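Local structure of cephalosporin hydroxylase CMCI (Streptomyces clavuligerus, 2BM8) at residues Ala163-Ile168 against Phe183-Met188; Asn167-Ala172 against Glu202-Phe207; Tyr217-Ala220 against Asp225-Val228. The protein takes part in cephamycin biosynthesis, where it probably helps to modify the cephalosporin nucleus by hydroxylation or methoxylation. The protein carries 3 engineered substitutions. All coordinates share one frame; numbering follows the deposited sequence.

Contact 1: Ala163-Ile168 against Phe183-Met188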
ATOM      1  N   ALA B 163     -27.157 -21.381  -0.364  1.00 19.37           N
ATOM      2  CA  ALA B 163     -28.548 -21.066  -0.700  1.00 19.00           C
ATOM      3  C   ALA B 163     -29.463 -20.996   0.524  1.00 18.68           C
ATOM      4  O   ALA B 163     -30.075 -19.955   0.800  1.00 19.97           O
ATOM      5  CB  ALA B 163     -29.089 -22.068  -1.734  1.00 18.94           C
ATOM      6  N   ASN B 164     -29.584 -22.085   1.264  1.00 17.98           N
ATOM      7  CA  ASN B 164     -30.537 -22.119   2.395  1.00 17.18           C
ATOM      8  C   ASN B 164     -29.726 -22.314   3.661  1.00 16.45           C
ATOM      9  O   ASN B 164     -30.126 -23.005   4.566  1.00 16.40           O
ATOM     10  CB  ASN B 164     -31.538 -23.266   2.165  1.00 17.01           C
ATOM     11  CG  ASN B 164     -32.762 -23.212   3.069  1.00 16.44           C
ATOM     12  OD1 ASN B 164     -33.203 -22.151   3.521  1.00 15.36           O
ATOM     13  ND2 ASN B 164     -33.334 -24.386   3.321  1.00 16.79           N
ATOM     14  N   THR B 165     -28.577 -21.663   3.703  1.00 16.08           N
ATOM     15  CA  THR B 165     -27.501 -22.020   4.613  1.00 15.99           C
ATOM     16  C   THR B 165     -27.900 -22.095   6.102  1.00 15.87           C
ATOM     17  O   THR B 165     -27.687 -23.113   6.756  1.00 15.63           O
ATOM     18  CB  THR B 165     -26.360 -21.016   4.421  1.00 16.24           C
ATOM     19  OG1 THR B 165     -25.975 -20.985   3.033  1.00 16.38           O
ATOM     20  CG2 THR B 165     -25.103 -21.451   5.197  1.00 15.74           C
ATOM     21  N   PHE B 166     -28.493 -21.030   6.622  1.00 15.65           N
ATOM     22  CA  PHE B 166     -28.883 -21.001   8.026  1.00 15.74           C
ATOM     23  C   PHE B 166     -29.873 -22.098   8.381  1.00 15.89           C
ATOM     24  O   PHE B 166     -29.766 -22.688   9.456  1.00 16.01           O
ATOM     25  CB  PHE B 166     -29.421 -19.624   8.411  1.00 15.51           C
ATOM     26  CG  PHE B 166     -28.361 -18.571   8.420  1.00 15.60           C
ATOM     27  CD1 PHE B 166     -28.295 -17.621   7.406  1.00 15.75           C
ATOM     28  CD2 PHE B 166     -27.403 -18.553   9.420  1.00 15.45           C
ATOM     29  CE1 PHE B 166     -27.312 -16.657   7.413  1.00 15.29           C
ATOM     30  CE2 PHE B 166     -26.409 -17.595   9.424  1.00 15.30           C
ATOM     31  CZ  PHE B 166     -26.361 -16.647   8.420  1.00 14.86           C
ATOM     32  N   ASN B 167     -30.816 -22.379   7.480  1.00 15.81           N
ATOM     33  CA  ASN B 167     -31.748 -23.494   7.665  1.00 15.82           C
ATOM     34  C   ASN B 167     -31.032 -24.835   7.668  1.00 15.47           C
ATOM     35  O   ASN B 167     -31.329 -25.690   8.491  1.00 15.51           O
ATOM     36  CB  ASN B 167     -32.856 -23.486   6.593  1.00 16.04           C
ATOM     37  CG  ASN B 167     -34.073 -22.628   6.998  1.00 16.35           C
ATOM     38  OD1 ASN B 167     -34.536 -22.684   8.139  1.00 15.64           O
ATOM     39  ND2 ASN B 167     -34.587 -21.837   6.053  1.00 17.47           N
ATOM     40  N   ILE B 168     -30.071 -25.006   6.765  1.00 15.36           N
ATOM     41  CA  ILE B 168     -29.267 -26.227   6.700  1.00 15.27           C
ATOM     42  C   ILE B 168     -28.428 -26.365   7.962  1.00 15.46           C
ATOM     43  O   ILE B 168     -28.194 -27.468   8.436  1.00 15.00           O
ATOM     44  CB  ILE B 168     -28.355 -26.211   5.450  1.00 15.14           C
ATOM     45  CG1 ILE B 168     -29.180 -26.247   4.170  1.00 15.01           C
ATOM     46  CG2 ILE B 168     -27.399 -27.394   5.452  1.00 15.06           C
ATOM     47  CD1 ILE B 168     -28.388 -25.798   2.950  1.00 15.33           C
ATOM     48  N   PHE B 183     -18.769 -27.095  10.950  1.00 13.52           N
ATOM     49  CA  PHE B 183     -19.658 -26.588   9.925  1.00 13.53           C
ATOM     50  C   PHE B 183     -18.971 -25.357   9.380  1.00 13.36           C
ATOM     51  O   PHE B 183     -18.768 -24.405  10.117  1.00 13.07           O
ATOM     52  CB  PHE B 183     -21.043 -26.239  10.477  1.00 13.34           C
ATOM     53  CG  PHE B 183     -22.066 -25.912   9.398  1.00 13.64           C
ATOM     54  CD1 PHE B 183     -23.016 -26.844   9.015  1.00 13.01           C
ATOM     55  CD2 PHE B 183     -22.071 -24.671   8.766  1.00 13.66           C
ATOM     56  CE1 PHE B 183     -23.961 -26.541   8.032  1.00 12.74           C
ATOM     57  CE2 PHE B 183     -23.019 -24.373   7.780  1.00 13.28           C
ATOM     58  CZ  PHE B 183     -23.957 -25.312   7.421  1.00 12.09           C
ATOM     59  N   ILE B 184     -18.624 -25.394   8.092  1.00 13.09           N
ATOM     60  CA  ILE B 184     -17.792 -24.378   7.469  1.00 13.34           C
ATOM     61  C   ILE B 184     -18.480 -23.706   6.284  1.00 13.55           C
ATOM     62  O   ILE B 184     -18.987 -24.375   5.381  1.00 13.62           O
ATOM     63  CB  ILE B 184     -16.462 -25.005   7.018  1.00 13.20           C
ATOM     64  CG1 ILE B 184     -15.614 -25.328   8.251  1.00 13.47           C
ATOM     65  CG2 ILE B 184     -15.699 -24.058   6.104  1.00 12.85           C
ATOM     66  CD1 ILE B 184     -14.514 -26.307   8.003  1.00 13.75           C
ATOM     67  N   ILE B 185     -18.480 -22.377   6.281  1.00 13.93           N
ATOM     68  CA  ILE B 185     -19.021 -21.624   5.159  1.00 14.32           C
ATOM     69  C   ILE B 185     -17.886 -20.894   4.494  1.00 14.12           C
ATOM     70  O   ILE B 185     -17.315 -19.980   5.062  1.00 14.33           O
ATOM     71  CB  ILE B 185     -20.107 -20.645   5.637  1.00 14.30           C
ATOM     72  CG1 ILE B 185     -21.323 -21.423   6.128  1.00 14.59           C
ATOM     73  CG2 ILE B 185     -20.527 -19.726   4.501  1.00 14.57           C
ATOM     74  CD1 ILE B 185     -22.162 -20.698   7.123  1.00 15.94           C
ATOM     75  N   GLU B 186     -17.544 -21.306   3.286  1.00 14.63           N
ATOM     76  CA  GLU B 186     -16.441 -20.677   2.572  1.00 15.05           C
ATOM     77  C   GLU B 186     -16.949 -19.417   1.876  1.00 15.20           C
ATOM     78  O   GLU B 186     -18.111 -19.360   1.506  1.00 15.16           O
ATOM     79  CB  GLU B 186     -15.825 -21.661   1.575  1.00 15.30           C
ATOM     80  CG  GLU B 186     -15.243 -22.926   2.217  1.00 15.43           C
ATOM     81  CD  GLU B 186     -14.314 -23.715   1.292  1.00 15.16           C
ATOM     82  OE1 GLU B 186     -14.167 -23.314   0.125  1.00 14.16           O
ATOM     83  OE2 GLU B 186     -13.750 -24.754   1.728  1.00 15.39           O
ATOM     84  N   ASP B 187     -16.097 -18.391   1.793  1.00 15.52           N
ATOM     85  CA  ASP B 187     -16.274 -17.212   0.936  1.00 15.73           C
ATOM     86  C   ASP B 187     -17.372 -16.234   1.345  1.00 15.96           C
ATOM     87  O   ASP B 187     -17.132 -15.017   1.403  1.00 15.01           O
ATOM     88  CB  ASP B 187     -16.507 -17.629  -0.522  1.00 16.13           C
ATOM     89  CG  ASP B 187     -15.306 -18.346  -1.123  1.00 17.38           C
ATOM     90  OD1 ASP B 187     -14.232 -17.697  -1.222  1.00 19.60           O
ATOM     91  OD2 ASP B 187     -15.339 -19.540  -1.505  1.00 15.51           O
ATOM     92  N   MET B 188     -18.564 -16.756   1.623  1.00 16.08           N
ATOM     93  CA  MET B 188     -19.760 -15.926   1.627  1.00 16.95           C
ATOM     94  C   MET B 188     -20.003 -15.079   2.877  1.00 16.43           C
ATOM     95  O   MET B 188     -20.624 -14.019   2.770  1.00 15.76           O
ATOM     96  CB  MET B 188     -21.007 -16.771   1.328  1.00 17.50           C
ATOM     97  CG  MET B 188     -22.207 -15.936   0.841  1.00 19.96           C
ATOM     98  SD  MET B 188     -21.874 -14.853  -0.618  1.00 22.73           S
ATOM     99  CE  MET B 188     -22.506 -15.874  -1.975  1.00 22.31           C
TER

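Contact 2: Asn167-Ala172 against Glu202-Phe207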
ATOM      1  N   ASN B 167     -30.816 -22.379   7.480  1.00 15.81           N
ATOM      2  CA  ASN B 167     -31.748 -23.494   7.665  1.00 15.82           C
ATOM      3  C   ASN B 167     -31.032 -24.835   7.668  1.00 15.47           C
ATOM      4  O   ASN B 167     -31.329 -25.690   8.491  1.00 15.51           O
ATOM      5  CB  ASN B 167     -32.856 -23.486   6.593  1.00 16.04           C
ATOM      6  CG  ASN B 167     -34.073 -22.628   6.998  1.00 16.35           C
ATOM      7  OD1 ASN B 167     -34.536 -22.684   8.139  1.00 15.64           O
ATOM      8  ND2 ASN B 167     -34.587 -21.837   6.053  1.00 17.47           N
ATOM      9  N   ILE B 168     -30.071 -25.006   6.765  1.00 15.36           N
ATOM     10  CA  ILE B 168     -29.267 -26.227   6.700  1.00 15.27           C
ATOM     11  C   ILE B 168     -28.428 -26.365   7.962  1.00 15.46           C
ATOM     12  O   ILE B 168     -28.194 -27.468   8.436  1.00 15.00           O
ATOM     13  CB  ILE B 168     -28.355 -26.211   5.450  1.00 15.14           C
ATOM     14  CG1 ILE B 168     -29.180 -26.247   4.170  1.00 15.01           C
ATOM     15  CG2 ILE B 168     -27.399 -27.394   5.452  1.00 15.06           C
ATOM     16  CD1 ILE B 168     -28.388 -25.798   2.950  1.00 15.33           C
ATOM     17  N   MET B 169     -27.985 -25.231   8.497  1.00 16.18           N
ATOM     18  CA  MET B 169     -27.234 -25.182   9.766  1.00 16.88           C
ATOM     19  C   MET B 169     -28.070 -25.639  10.951  1.00 16.53           C
ATOM     20  O   MET B 169     -27.568 -26.349  11.804  1.00 16.21           O
ATOM     21  CB  MET B 169     -26.728 -23.764  10.052  1.00 17.22           C
ATOM     22  CG  MET B 169     -25.312 -23.684  10.588  1.00 18.99           C
ATOM     23  SD  MET B 169     -24.595 -22.061  10.224  1.00 23.38           S
ATOM     24  CE  MET B 169     -24.719 -21.286  11.789  1.00 22.95           C
ATOM     25  N   LYS B 170     -29.327 -25.201  11.004  1.00 16.54           N
ATOM     26  CA  LYS B 170     -30.253 -25.593  12.060  1.00 16.76           C
ATOM     27  C   LYS B 170     -30.503 -27.104  11.974  1.00 17.00           C
ATOM     28  O   LYS B 170     -30.529 -27.804  12.995  1.00 16.57           O
ATOM     29  CB  LYS B 170     -31.568 -24.794  11.950  1.00 17.03           C
ATOM     30  CG  LYS B 170     -32.820 -25.378  12.710  1.00 17.18           C
ATOM     31  CD  LYS B 170     -34.126 -24.711  12.225  1.00 17.80           C
ATOM     32  CE  LYS B 170     -35.399 -25.356  12.799  1.00 18.74           C
ATOM     33  NZ  LYS B 170     -36.421 -25.770  11.760  1.00 18.33           N
ATOM     34  N   TRP B 171     -30.667 -27.606  10.749  1.00 17.14           N
ATOM     35  CA  TRP B 171     -30.831 -29.035  10.531  1.00 17.34           C
ATOM     36  C   TRP B 171     -29.593 -29.808  11.001  1.00 17.20           C
ATOM     37  O   TRP B 171     -29.714 -30.813  11.703  1.00 17.57           O
ATOM     38  CB  TRP B 171     -31.140 -29.361   9.059  1.00 17.34           C
ATOM     39  CG  TRP B 171     -31.178 -30.839   8.835  1.00 18.35           C
ATOM     40  CD1 TRP B 171     -32.255 -31.671   8.992  1.00 18.48           C
ATOM     41  CD2 TRP B 171     -30.073 -31.678   8.486  1.00 19.52           C
ATOM     42  NE1 TRP B 171     -31.887 -32.971   8.740  1.00 18.53           N
ATOM     43  CE2 TRP B 171     -30.553 -33.005   8.430  1.00 19.32           C
ATOM     44  CE3 TRP B 171     -28.720 -31.439   8.201  1.00 20.59           C
ATOM     45  CZ2 TRP B 171     -29.739 -34.084   8.103  1.00 20.34           C
ATOM     46  CZ3 TRP B 171     -27.905 -32.512   7.875  1.00 21.35           C
ATOM     47  CH2 TRP B 171     -28.419 -33.824   7.834  1.00 21.45           C
ATOM     48  N   ALA B 172     -28.409 -29.336  10.631  1.00 17.02           N
ATOM     49  CA  ALA B 172     -27.181 -30.059  10.942  1.00 16.85           C
ATOM     50  C   ALA B 172     -26.913 -30.068  12.436  1.00 16.58           C
ATOM     51  O   ALA B 172     -26.461 -31.064  12.968  1.00 16.44           O
ATOM     52  CB  ALA B 172     -25.994 -29.476  10.185  1.00 16.72           C
ATOM     53  N   GLU B 202     -27.593 -11.173  13.813  1.00 14.42           N
ATOM     54  CA  GLU B 202     -28.666 -11.820  14.536  1.00 14.09           C
ATOM     55  C   GLU B 202     -28.696 -13.319  14.236  1.00 13.49           C
ATOM     56  O   GLU B 202     -28.760 -14.130  15.144  1.00 13.06           O
ATOM     57  CB  GLU B 202     -30.003 -11.176  14.156  1.00 14.37           C
ATOM     58  CG  GLU B 202     -31.061 -11.264  15.249  1.00 16.28           C
ATOM     59  CD  GLU B 202     -32.489 -11.145  14.732  1.00 18.92           C
ATOM     60  OE1 GLU B 202     -33.356 -10.685  15.507  1.00 22.30           O
ATOM     61  OE2 GLU B 202     -32.760 -11.513  13.567  1.00 21.02           O
ATOM     62  N   TYR B 203     -28.631 -13.678  12.958  1.00 13.26           N
ATOM     63  CA  TYR B 203     -28.774 -15.068  12.531  1.00 13.05           C
ATOM     64  C   TYR B 203     -27.632 -15.947  13.033  1.00 13.00           C
ATOM     65  O   TYR B 203     -27.869 -17.030  13.554  1.00 12.82           O
ATOM     66  CB  TYR B 203     -28.844 -15.169  11.008  1.00 13.06           C
ATOM     67  CG  TYR B 203     -30.117 -14.646  10.362  1.00 13.01           C
ATOM     68  CD1 TYR B 203     -30.318 -14.788   8.994  1.00 12.65           C
ATOM     69  CD2 TYR B 203     -31.106 -14.009  11.095  1.00 13.39           C
ATOM     70  CE1 TYR B 203     -31.458 -14.313   8.378  1.00 13.49           C
ATOM     71  CE2 TYR B 203     -32.258 -13.526  10.481  1.00 14.31           C
ATOM     72  CZ  TYR B 203     -32.422 -13.684   9.122  1.00 14.59           C
ATOM     73  OH  TYR B 203     -33.560 -13.214   8.510  1.00 16.61           O
ATOM     74  N   LEU B 204     -26.396 -15.487  12.848  1.00 12.95           N
ATOM     75  CA  LEU B 204     -25.220 -16.183  13.375  1.00 12.86           C
ATOM     76  C   LEU B 204     -25.305 -16.247  14.886  1.00 12.36           C
ATOM     77  O   LEU B 204     -25.071 -17.294  15.473  1.00 12.30           O
ATOM     78  CB  LEU B 204     -23.907 -15.486  12.981  1.00 12.93           C
ATOM     79  CG  LEU B 204     -22.770 -16.262  12.289  1.00 14.09           C
ATOM     80  CD1 LEU B 204     -21.402 -15.700  12.730  1.00 14.70           C
ATOM     81  CD2 LEU B 204     -22.818 -17.770  12.490  1.00 14.06           C
ATOM     82  N   GLY B 205     -25.648 -15.117  15.501  1.00 11.94           N
ATOM     83  CA  GLY B 205     -25.772 -15.012  16.944  1.00 11.65           C
ATOM     84  C   GLY B 205     -26.803 -15.946  17.570  1.00 11.74           C
ATOM     85  O   GLY B 205     -26.701 -16.280  18.752  1.00 11.77           O
ATOM     86  N   ALA B 206     -27.795 -16.361  16.785  1.00 11.50           N
ATOM     87  CA  ALA B 206     -28.825 -17.285  17.245  1.00 11.35           C
ATOM     88  C   ALA B 206     -28.244 -18.673  17.560  1.00 11.31           C
ATOM     89  O   ALA B 206     -28.785 -19.398  18.403  1.00 10.70           O
ATOM     90  CB  ALA B 206     -29.927 -17.401  16.198  1.00 11.19           C
ATOM     91  N   PHE B 207     -27.154 -19.030  16.878  1.00 11.17           N
ATOM     92  CA  PHE B 207     -26.479 -20.315  17.073  1.00 11.29           C
ATOM     93  C   PHE B 207     -25.394 -20.319  18.164  1.00 11.93           C
ATOM     94  O   PHE B 207     -24.565 -21.224  18.188  1.00 12.11           O
ATOM     95  CB  PHE B 207     -25.827 -20.766  15.758  1.00 11.04           C
ATOM     96  CG  PHE B 207     -26.808 -21.103  14.676  1.00  9.74           C
ATOM     97  CD1 PHE B 207     -27.367 -20.104  13.907  1.00  8.10           C
ATOM     98  CD2 PHE B 207     -27.156 -22.422  14.423  1.00  8.66           C
ATOM     99  CE1 PHE B 207     -28.255 -20.394  12.918  1.00  7.99           C
ATOM    100  CE2 PHE B 207     -28.045 -22.733  13.428  1.00  7.90           C
ATOM    101  CZ  PHE B 207     -28.603 -21.717  12.671  1.00  8.65           C
TER

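Contact 3: Tyr217-Ala220 against Asp225-Val228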
ATOM      1  N   TYR B 217      -8.281 -21.539  13.042  1.00 13.44           N
ATOM      2  CA  TYR B 217      -8.430 -21.648  11.590  1.00 13.07           C
ATOM      3  C   TYR B 217      -9.141 -20.459  10.934  1.00 12.99           C
ATOM      4  O   TYR B 217      -8.872 -20.145   9.785  1.00 13.21           O
ATOM      5  CB  TYR B 217      -9.164 -22.941  11.260  1.00 12.72           C
ATOM      6  CG  TYR B 217      -8.447 -24.181  11.751  1.00 12.77           C
ATOM      7  CD1 TYR B 217      -9.090 -25.117  12.548  1.00 12.07           C
ATOM      8  CD2 TYR B 217      -7.112 -24.415  11.419  1.00 13.94           C
ATOM      9  CE1 TYR B 217      -8.424 -26.259  13.001  1.00 13.36           C
ATOM     10  CE2 TYR B 217      -6.439 -25.557  11.861  1.00 13.57           C
ATOM     11  CZ  TYR B 217      -7.101 -26.473  12.644  1.00 13.48           C
ATOM     12  OH  TYR B 217      -6.432 -27.595  13.076  1.00 12.88           O
ATOM     13  N   ALA B 218     -10.022 -19.797  11.669  1.00 12.74           N
ATOM     14  CA  ALA B 218     -10.898 -18.764  11.123  1.00 12.97           C
ATOM     15  C   ALA B 218     -10.193 -17.568  10.477  1.00 12.99           C
ATOM     16  O   ALA B 218     -10.733 -16.982   9.564  1.00 13.50           O
ATOM     17  CB  ALA B 218     -11.867 -18.258  12.216  1.00 13.30           C
ATOM     18  N   ASN B 219      -9.017 -17.175  10.945  1.00 13.24           N
ATOM     19  CA  ASN B 219      -8.293 -16.065  10.289  1.00 13.30           C
ATOM     20  C   ASN B 219      -7.144 -16.532   9.376  1.00 13.49           C
ATOM     21  O   ASN B 219      -6.325 -15.739   8.961  1.00 14.31           O
ATOM     22  CB  ASN B 219      -7.784 -15.061  11.335  1.00 12.73           C
ATOM     23  CG  ASN B 219      -8.909 -14.497  12.208  1.00 12.42           C
ATOM     24  OD1 ASN B 219     -10.012 -14.221  11.729  1.00 13.39           O
ATOM     25  ND2 ASN B 219      -8.634 -14.335  13.496  1.00 10.76           N
ATOM     26  N   ALA B 220      -7.093 -17.811   9.035  1.00 13.78           N
ATOM     27  CA  ALA B 220      -5.898 -18.360   8.373  1.00 13.89           C
ATOM     28  C   ALA B 220      -5.939 -18.364   6.838  1.00 13.80           C
ATOM     29  O   ALA B 220      -4.926 -18.593   6.208  1.00 14.30           O
ATOM     30  CB  ALA B 220      -5.606 -19.761   8.903  1.00 13.74           C
ATOM     31  N   ASP B 225     -12.064 -17.133   5.872  1.00 16.10           N
ATOM     32  CA  ASP B 225     -12.188 -15.947   6.716  1.00 16.06           C
ATOM     33  C   ASP B 225     -13.477 -15.935   7.502  1.00 15.79           C
ATOM     34  O   ASP B 225     -14.560 -15.902   6.914  1.00 15.76           O
ATOM     35  CB  ASP B 225     -12.163 -14.699   5.810  1.00 16.65           C
ATOM     36  CG  ASP B 225     -11.949 -13.405   6.573  1.00 17.10           C
ATOM     37  OD1 ASP B 225     -11.912 -13.381   7.810  1.00 18.72           O
ATOM     38  OD2 ASP B 225     -11.806 -12.326   5.990  1.00 20.88           O
ATOM     39  N   ARG B 226     -13.347 -15.966   8.828  1.00 15.39           N
ATOM     40  CA  ARG B 226     -14.467 -15.801   9.758  1.00 15.04           C
ATOM     41  C   ARG B 226     -15.655 -16.754   9.514  1.00 14.56           C
ATOM     42  O   ARG B 226     -16.785 -16.418   9.868  1.00 14.14           O
ATOM     43  CB  ARG B 226     -14.952 -14.345   9.727  1.00 15.03           C
ATOM     44  CG  ARG B 226     -13.975 -13.317  10.290  1.00 15.32           C
ATOM     45  CD  ARG B 226     -14.372 -11.865   9.987  1.00 15.71           C
ATOM     46  NE  ARG B 226     -14.057 -11.506   8.601  1.00 16.41           N
ATOM     47  CZ  ARG B 226     -14.502 -10.425   7.965  1.00 16.68           C
ATOM     48  NH1 ARG B 226     -15.310  -9.560   8.556  1.00 17.87           N
ATOM     49  NH2 ARG B 226     -14.144 -10.214   6.707  1.00 17.99           N
ATOM     50  N   GLY B 227     -15.390 -17.937   8.949  1.00 14.26           N
ATOM     51  CA  GLY B 227     -16.437 -18.871   8.534  1.00 14.26           C
ATOM     52  C   GLY B 227     -16.281 -20.301   9.030  1.00 14.48           C
ATOM     53  O   GLY B 227     -17.050 -21.179   8.634  1.00 14.06           O
ATOM     54  N   VAL B 228     -15.309 -20.537   9.912  1.00 14.66           N
ATOM     55  CA  VAL B 228     -15.009 -21.873  10.406  1.00 14.95           C
ATOM     56  C   VAL B 228     -15.698 -22.046  11.750  1.00 15.90           C
ATOM     57  O   VAL B 228     -15.276 -21.462  12.746  1.00 15.68           O
ATOM     58  CB  VAL B 228     -13.482 -22.082  10.569  1.00 15.01           C
ATOM     59  CG1 VAL B 228     -13.169 -23.484  11.114  1.00 14.75           C
ATOM     60  CG2 VAL B 228     -12.758 -21.848   9.252  1.00 14.40           C
TER
HETATM   61  O   HOH W   1     -10.036 -12.239   9.478  1.00 39.95           O

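Contact 1: Ala163-Ile168 against Phe183-Met188
T165 and I185 meet tip to tip, and their methyl contact is the closest approach between the start of helix 165-175 and the end of strand 182-185. CG2 of T165 lies 3.6 Å from CD1 of I185. The threonine torsion explains the pairing: with chi1 at -55°, OG1 stays beside the backbone N and turns to D159 in a weak hydrogen bond, leaving the methyl anti to that N and directed at the isoleucine. One small side chain thus serves a polar and an apolar neighbour at once.

The aromatic part is looser. F183 points from the strand at the helix, and CE1 of its ring lies 4.4 Å from CG2 of I168, while its CZ is 4.4 Å from the carbonyl O of T165. The carbonyl O atoms of T165 and I168 both approach the ring obliquely. Within the strand, CD1 of I185 reaches the ring edge in its plane, and the ring of F157 meets that of F183 with the two planes nearly parallel.

Between the two segments the touching is apolar or aromatic; within 163-168 a side-chain bond links N167 to N164. N164 occupies the N-cap position, but its side chain turns from capping to N167: ND2 of N167 donates to OD1 of N164 at 2.9 Å, nearly straight at 167°. The donor lies 24° off the carbonyl plane of N164. The backbone N of I168 bonds to O of N164 and closes the first helical turn.

Strand 155-159, helix 165-175 and strand 182-185 form a beta-alpha-beta unit, and this buried helix-on-sheet interface is characteristic of the Rossmann-like fold of methyltransferases.

Contact 2: Asn167-Ala172 against Glu202-Phe207
M169 lays its terminal methyl over the ring of F207, and this is the tight part of the contact. CE stands 3.5 Å from the ring centroid, only 11° off the normal, in a CH-pi contact with the face. The bend at chi3 (103°) carries the methyl there, while SD remains farther above the same ring, 4.7 Å from its centroid, in a Met-aromatic contact. CB of M169 adds a touch at 3.8 Å to CE2 of F207, and CD2 of L204 meets CE at 4.1 Å. Helices 165-175 and 197-205 are joined here beside the seven-stranded sheet of a methyltransferase-like fold: M169 and L204 both touch L229 of strand 228-231. With F207 replaced by an alanine, the M169 methyl is likely to lose the ring face beneath it, leaving a gap and a less firmly placed thioether tip.

The looser side belongs to K170. Its backbone N comes to the ring edge, 3.7 Å from CE2 of F207, and its CB is 4.3 Å from CZ, but the extended side chain then leads away from F207. K170 is partly exposed and packs on S5 of the second subunit, whose Y4 meets the F207 ring; L38 of the third subunit touches F207 as well.

Contact 3: Tyr217-Ala220 against Asp225-Val228
The backbone of A218, inside a type I turn from Y217 to A220, takes a hydrogen bond from the N of R226 to its O (2.9 Å, 159° at the hydrogen), with the donor tilted 27° from the carbonyl plane. The same oxygen is also approached by CA of D225 at 3.4 Å in a CA-H...O contact, so two consecutive residues converge on one carbonyl. The positive phi of R226 (53°) places it in the left-handed helical region as the chain turns toward V228.

Apolar contacts lie on the V228 side. Its two methyls divide the work: CG1, anti to the backbone N, reaches CB of Y217 at 4.0 Å, whereas CG2 lies 4.1 Å from CA of A218.

Polar groups gather at the other end. R226 grips D225 side-on: NE bonds to OD1 at 3.0 Å and NH2 to OD2 at 3.2 Å. The carboxylate oxygens lie close to the guanidinium plane, yet the nitrogens meet them from above the carboxylate plane, so the two flat groups are not coplanar. A water bridges OD1 of D225, 2.8 Å away, and OD1 of N219, while ND2 of N219 bonds to O of P45 of the third subunit. O of R226 accepts from NE1 of W41 of that same subunit.

Both segments lie in the connection between antiparallel strands 211-214 and 228-231, V228 being the first residue of the latter. A218 packs on M213 and V228 on Y182 of strand 182-185, while Y217 lies along helix 67-80 and hydrogen-bonds through OH to E79.

In the fold
Contacts 1 and 2 share N167 and I168 and use overlapping parts of helix 165-175, with centres 9 Å apart. Contact 1 sets the helix on the sheet and contact 2 sets it against helix 197-205; F183 and M169 touch between them, CE2 to CG at 3.7 Å. Both are mainly apolar and buried, though contact 2 lies farther from the centre of the chain. Contact 3, only partly buried, is crossed by a backbone bond and a water bridge as well as apolar touches of V228, with the D225-R226 salt bridge inside one segment. It joins contact 1 through a probable hydrogen bond from N of I185 to O of G227. Contacts 2 and 3 both meet the third subunit.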